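Local coordinates for GTPase activator-like protein (Chaetomium thermophilum, PDB 5HIU) that belongs to the TSC2 (tuberin) family and probably acts as a GTPase activator, this fragment being the helical N-terminal part of a longer chain, at residues Gln253-Ile258 with His271-Ile276; His429-Val434 with Lys453-Val458. One frame throughout, in Å; residues are numbered along the deposited sequence.

Contact 1 (Gln253-Ile258 with His271-Ile276); sequences QVLSSI and HTISII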
# COMPACT_ATOMS: atom_id res chain seq x y z
N GLN A 253 -1.93 1.70 10.47
CA GLN A 253 -3.34 2.09 10.36
C GLN A 253 -3.88 1.65 9.01
O GLN A 253 -4.86 0.91 8.92
CB GLN A 253 -3.54 3.60 10.48
CG GLN A 253 -3.68 4.11 11.90
CD GLN A 253 -4.36 5.47 11.95
OE1 GLN A 253 -4.18 6.30 11.06
NE2 GLN A 253 -5.12 5.71 13.02
N VAL A 254 -3.23 2.10 7.94
CA VAL A 254 -3.86 1.95 6.64
C VAL A 254 -3.90 0.50 6.26
O VAL A 254 -4.96 -0.01 5.87
CB VAL A 254 -3.18 2.80 5.56
CG1 VAL A 254 -3.62 2.38 4.17
CG2 VAL A 254 -3.51 4.27 5.79
N LEU A 255 -2.76 -0.17 6.37
CA LEU A 255 -2.66 -1.62 6.08
C LEU A 255 -3.55 -2.51 6.96
O LEU A 255 -4.14 -3.46 6.45
CB LEU A 255 -1.24 -2.10 6.28
CG LEU A 255 -0.25 -1.50 5.32
CD1 LEU A 255 1.13 -1.53 5.96
CD2 LEU A 255 -0.30 -2.28 4.03
N SER A 256 -3.62 -2.20 8.25
CA SER A 256 -4.48 -2.95 9.17
C SER A 256 -5.93 -2.80 8.79
O SER A 256 -6.72 -3.71 8.94
CB SER A 256 -4.30 -2.51 10.61
OG SER A 256 -3.13 -3.10 11.15
N SER A 257 -6.27 -1.63 8.28
CA SER A 257 -7.62 -1.36 7.85
C SER A 257 -7.94 -2.11 6.56
O SER A 257 -8.99 -2.71 6.43
CB SER A 257 -7.83 0.15 7.74
OG SER A 257 -7.72 0.73 9.04
N ILE A 258 -7.03 -2.08 5.60
CA ILE A 258 -7.27 -2.78 4.34
C ILE A 258 -7.39 -4.26 4.64
O ILE A 258 -8.27 -4.94 4.12
CB ILE A 258 -6.14 -2.54 3.34
CG1 ILE A 258 -6.20 -1.12 2.79
CG2 ILE A 258 -6.22 -3.53 2.19
CD1 ILE A 258 -4.86 -0.61 2.30
N HIS A 271 0.90 -9.92 3.90
CA HIS A 271 2.28 -10.13 3.44
C HIS A 271 3.12 -8.91 3.76
O HIS A 271 4.21 -8.98 4.35
CB HIS A 271 2.28 -10.42 1.95
CG HIS A 271 3.57 -10.98 1.47
ND1 HIS A 271 4.63 -10.18 1.07
CD2 HIS A 271 4.00 -12.25 1.33
CE1 HIS A 271 5.64 -10.94 0.71
NE2 HIS A 271 5.28 -12.20 0.85
N THR A 272 2.59 -7.76 3.42
CA THR A 272 3.30 -6.53 3.67
C THR A 272 3.42 -6.27 5.17
O THR A 272 4.47 -5.84 5.64
CB THR A 272 2.65 -5.35 2.92
OG1 THR A 272 2.58 -5.69 1.52
CG2 THR A 272 3.46 -4.11 3.06
N ILE A 273 2.37 -6.55 5.93
CA ILE A 273 2.44 -6.32 7.37
C ILE A 273 3.44 -7.30 7.97
O ILE A 273 4.11 -6.95 8.95
CB ILE A 273 1.05 -6.43 8.05
CG1 ILE A 273 0.18 -5.23 7.69
CG2 ILE A 273 1.16 -6.47 9.57
CD1 ILE A 273 -1.29 -5.48 7.94
N SER A 274 3.56 -8.51 7.40
CA SER A 274 4.45 -9.50 8.00
C SER A 274 5.87 -9.00 7.88
O SER A 274 6.63 -9.02 8.87
CB SER A 274 4.30 -10.89 7.38
OG SER A 274 4.28 -10.82 5.97
N ILE A 275 6.22 -8.52 6.69
CA ILE A 275 7.56 -7.99 6.47
C ILE A 275 7.84 -6.96 7.55
O ILE A 275 8.83 -7.06 8.27
CB ILE A 275 7.69 -7.38 5.07
CG1 ILE A 275 7.71 -8.50 4.02
CG2 ILE A 275 8.95 -6.54 4.97
CD1 ILE A 275 7.24 -8.10 2.64
N ILE A 276 6.95 -5.98 7.69
CA ILE A 276 7.16 -4.92 8.67
C ILE A 276 7.34 -5.48 10.09
O ILE A 276 8.17 -5.00 10.88
CB ILE A 276 5.99 -3.91 8.67
CG1 ILE A 276 5.88 -3.23 7.31
CG2 ILE A 276 6.18 -2.86 9.76
CD1 ILE A 276 4.59 -2.48 7.10

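Contact 2 (His429-Val434 with Lys453-Val458); sequences HLILRV and KFLIRV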
# COMPACT_ATOMS: atom_id res chain seq x y z
N HIS A 429 -17.62 -22.08 20.60
CA HIS A 429 -16.26 -22.49 20.26
C HIS A 429 -15.32 -22.46 21.47
O HIS A 429 -14.53 -23.39 21.66
CB HIS A 429 -15.69 -21.61 19.14
CG HIS A 429 -16.04 -22.10 17.77
ND1 HIS A 429 -17.34 -22.30 17.37
CD2 HIS A 429 -15.26 -22.42 16.72
CE1 HIS A 429 -17.34 -22.75 16.13
NE2 HIS A 429 -16.09 -22.83 15.71
N LEU A 430 -15.41 -21.40 22.26
CA LEU A 430 -14.55 -21.20 23.43
C LEU A 430 -14.93 -22.14 24.60
O LEU A 430 -14.10 -22.86 25.16
CB LEU A 430 -14.65 -19.75 23.89
CG LEU A 430 -13.71 -19.30 25.00
CD1 LEU A 430 -12.25 -19.55 24.64
CD2 LEU A 430 -13.95 -17.82 25.29
N ILE A 431 -16.20 -22.13 24.96
CA ILE A 431 -16.68 -23.08 25.94
C ILE A 431 -16.12 -24.45 25.59
O ILE A 431 -15.47 -25.07 26.43
CB ILE A 431 -18.23 -23.10 26.02
CG1 ILE A 431 -18.79 -21.76 26.54
CG2 ILE A 431 -18.71 -24.27 26.88
CD1 ILE A 431 -17.89 -21.03 27.52
N LEU A 432 -16.32 -24.90 24.36
CA LEU A 432 -15.87 -26.24 23.99
C LEU A 432 -14.38 -26.41 24.25
O LEU A 432 -13.95 -27.42 24.82
CB LEU A 432 -16.20 -26.58 22.53
CG LEU A 432 -15.98 -28.05 22.14
CD1 LEU A 432 -16.91 -28.99 22.90
CD2 LEU A 432 -16.14 -28.27 20.65
N ARG A 433 -13.59 -25.42 23.85
CA ARG A 433 -12.14 -25.47 24.02
C ARG A 433 -11.70 -25.44 25.49
O ARG A 433 -10.87 -26.24 25.89
CB ARG A 433 -11.48 -24.31 23.28
CG ARG A 433 -9.96 -24.29 23.34
CD ARG A 433 -9.34 -25.59 22.85
NE ARG A 433 -7.88 -25.51 22.86
CZ ARG A 433 -7.05 -26.54 22.69
NH1 ARG A 433 -7.52 -27.76 22.47
NH2 ARG A 433 -5.74 -26.34 22.72
N VAL A 434 -12.26 -24.52 26.27
CA VAL A 434 -11.94 -24.39 27.68
C VAL A 434 -12.37 -25.66 28.41
O VAL A 434 -11.70 -26.14 29.34
CB VAL A 434 -12.66 -23.20 28.32
CG1 VAL A 434 -12.56 -23.25 29.84
CG2 VAL A 434 -12.08 -21.90 27.79
N LYS A 453 -14.39 -21.28 36.87
CA LYS A 453 -15.20 -20.12 37.22
C LYS A 453 -15.82 -19.49 35.97
O LYS A 453 -17.01 -19.13 35.97
CB LYS A 453 -14.37 -19.09 37.99
CG LYS A 453 -14.03 -19.54 39.39
CD LYS A 453 -13.07 -18.58 40.07
CE LYS A 453 -12.57 -19.13 41.39
NZ LYS A 453 -11.59 -18.21 42.04
N PHE A 454 -15.02 -19.39 34.92
CA PHE A 454 -15.48 -18.86 33.64
C PHE A 454 -16.68 -19.64 33.07
O PHE A 454 -17.67 -19.03 32.67
CB PHE A 454 -14.34 -18.79 32.61
CG PHE A 454 -14.83 -18.65 31.19
CD1 PHE A 454 -15.26 -17.43 30.71
CD2 PHE A 454 -14.91 -19.75 30.36
CE1 PHE A 454 -15.73 -17.30 29.41
CE2 PHE A 454 -15.38 -19.64 29.07
CZ PHE A 454 -15.79 -18.41 28.59
N LEU A 455 -16.59 -20.96 33.03
CA LEU A 455 -17.70 -21.78 32.51
C LEU A 455 -18.99 -21.62 33.32
O LEU A 455 -20.09 -21.69 32.77
CB LEU A 455 -17.31 -23.26 32.47
CG LEU A 455 -16.31 -23.70 31.40
CD1 LEU A 455 -15.25 -24.60 32.00
CD2 LEU A 455 -16.99 -24.40 30.23
N ILE A 456 -18.85 -21.40 34.63
CA ILE A 456 -20.02 -21.16 35.47
C ILE A 456 -20.69 -19.85 35.08
O ILE A 456 -21.92 -19.78 35.05
CB ILE A 456 -19.67 -21.18 36.98
CG1 ILE A 456 -19.29 -22.60 37.42
CG2 ILE A 456 -20.83 -20.67 37.81
CD1 ILE A 456 -18.55 -22.67 38.74
N ARG A 457 -19.90 -18.81 34.79
CA ARG A 457 -20.45 -17.53 34.32
C ARG A 457 -21.25 -17.70 33.04
O ARG A 457 -22.32 -17.11 32.87
CB ARG A 457 -19.34 -16.50 34.05
CG ARG A 457 -18.50 -16.08 35.24
CD ARG A 457 -17.21 -15.40 34.77
NE ARG A 457 -16.17 -15.38 35.80
CZ ARG A 457 -14.88 -15.07 35.59
NH1 ARG A 457 -14.43 -14.75 34.37
NH2 ARG A 457 -14.03 -15.09 36.61
N VAL A 458 -20.73 -18.51 32.13
CA VAL A 458 -21.20 -18.56 30.75
C VAL A 458 -22.34 -19.55 30.53
O VAL A 458 -23.23 -19.28 29.73
CB VAL A 458 -20.02 -18.84 29.79
CG1 VAL A 458 -20.51 -19.16 28.39
CG2 VAL A 458 -19.08 -17.64 29.77

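Contact 1 (Gln253-Ile258 with His271-Ile276)
L255 meets I273 where two successive antiparallel helices, 245-261 and 266-277, pack with their short segments 10.3 Å apart at the axes and 140° between their directions. The side-chain pairs that meet are apolar. L255 and I273 slide past one another in opposite directions, the upper part of I273 lying against the base of L255: L255 CB rests 3.7 Å from I273 CG1. With CG of L255 opposite its carbonyl carbon (chi1 -65°), the isobutyl end carries on to I276, where L255 CD1 comes end-on to I276 CD1 at 3.8 Å. The other methyl, L255 CD2, reaches T272 CG2 more loosely at 4.3 Å.

A second kind of contact sets methyl against backbone. I273 CD1 lies 3.8 Å from L255 O and 4.0 Å from S256 N, so its tip lies against the backbone of the opposing helix. V318 of helix 302-322 touches both I273 and S256, and I231 of helix 224-240 touches T272.

No hydrogen bond crosses between the segments; S257 OG, for instance, donates within its own helix to Q253 O at 2.9 Å, from the opposite face of that carbonyl's plane to S257 N. The direct association of the segments therefore depends on shape and on the burial of aliphatic surface, all five touching residues being buried.

Contact 2 (His429-Val434 with Lys453-Val458)
I431 drives its CD1 methyl between F454 and V458, and there the packing is tight. The methyl lies 3.3 Å from F454 CE2, approaching the ring obliquely, and I431 CD1 is equally near, at 3.3 Å, to V458 CG1, the two side chains meeting tip to tip. I431 CG1 adds a contact of 3.6 Å with V458 CG1. The chi2 of I431, -31°, is well away from a staggered value; at 2.5 Å resolution the closeness and the unstaggered angle may reflect either strain or limited precision in placing the methyl. F454 is brought into the interface by a chi1 of 163°, its CG lying opposite the backbone N, and L430 CD2 approaches F454 CZ at 3.8 Å.

These residues belong to helices 423-441 and 448-459, an antiparallel helical hairpin near the C-terminal end of an alpha-solenoid, with the short segments inclined at 147°. Helix 383-391 backs the hairpin: F386 stacks with the F454 ring and also touches V434, while E383 forms a salt bridge with R457.

Packing is easier around L455, a residue only partly shielded from solvent. Its side chain runs past those of I431 and V434 in opposing directions, with L455 CD2 at 3.8 Å from I431 CG2 and L455 CD1 at 3.7 Å from V434 CG1. V434 spans both parts: its CG1 meets L455, and V434 CG2 lies at a looser 4.2 Å from F454 CE2. Beyond the segments, L455 also touches I438, one turn beyond V434 on helix 423-441. I431 and V458 are likewise partly exposed, whereas L430, V434 and F454 are buried on the side toward helix 383-391.

Overall arrangement
Contacts 1 and 2 come in series along one elongated, all-helical chain, the first closing before the second opens. Their centres lie 33 Å apart and their nearest atoms about 22 Å, so neither touches the other. The centre of contact 1 is about 8 Å from that of the chain; it joins helices 245-261 and 266-277, with helices 204-219, 224-240, 281-294 and 302-322 around it. The centre of contact 2 is about 40 Å from that of the chain, and it joins helices 423-441 and 448-459 near the C-terminal end. The same principle, antiparallel helices joined by apolar side chains, thus recurs along the alpha-solenoid, wholly buried in mid-chain and partly exposed toward its end.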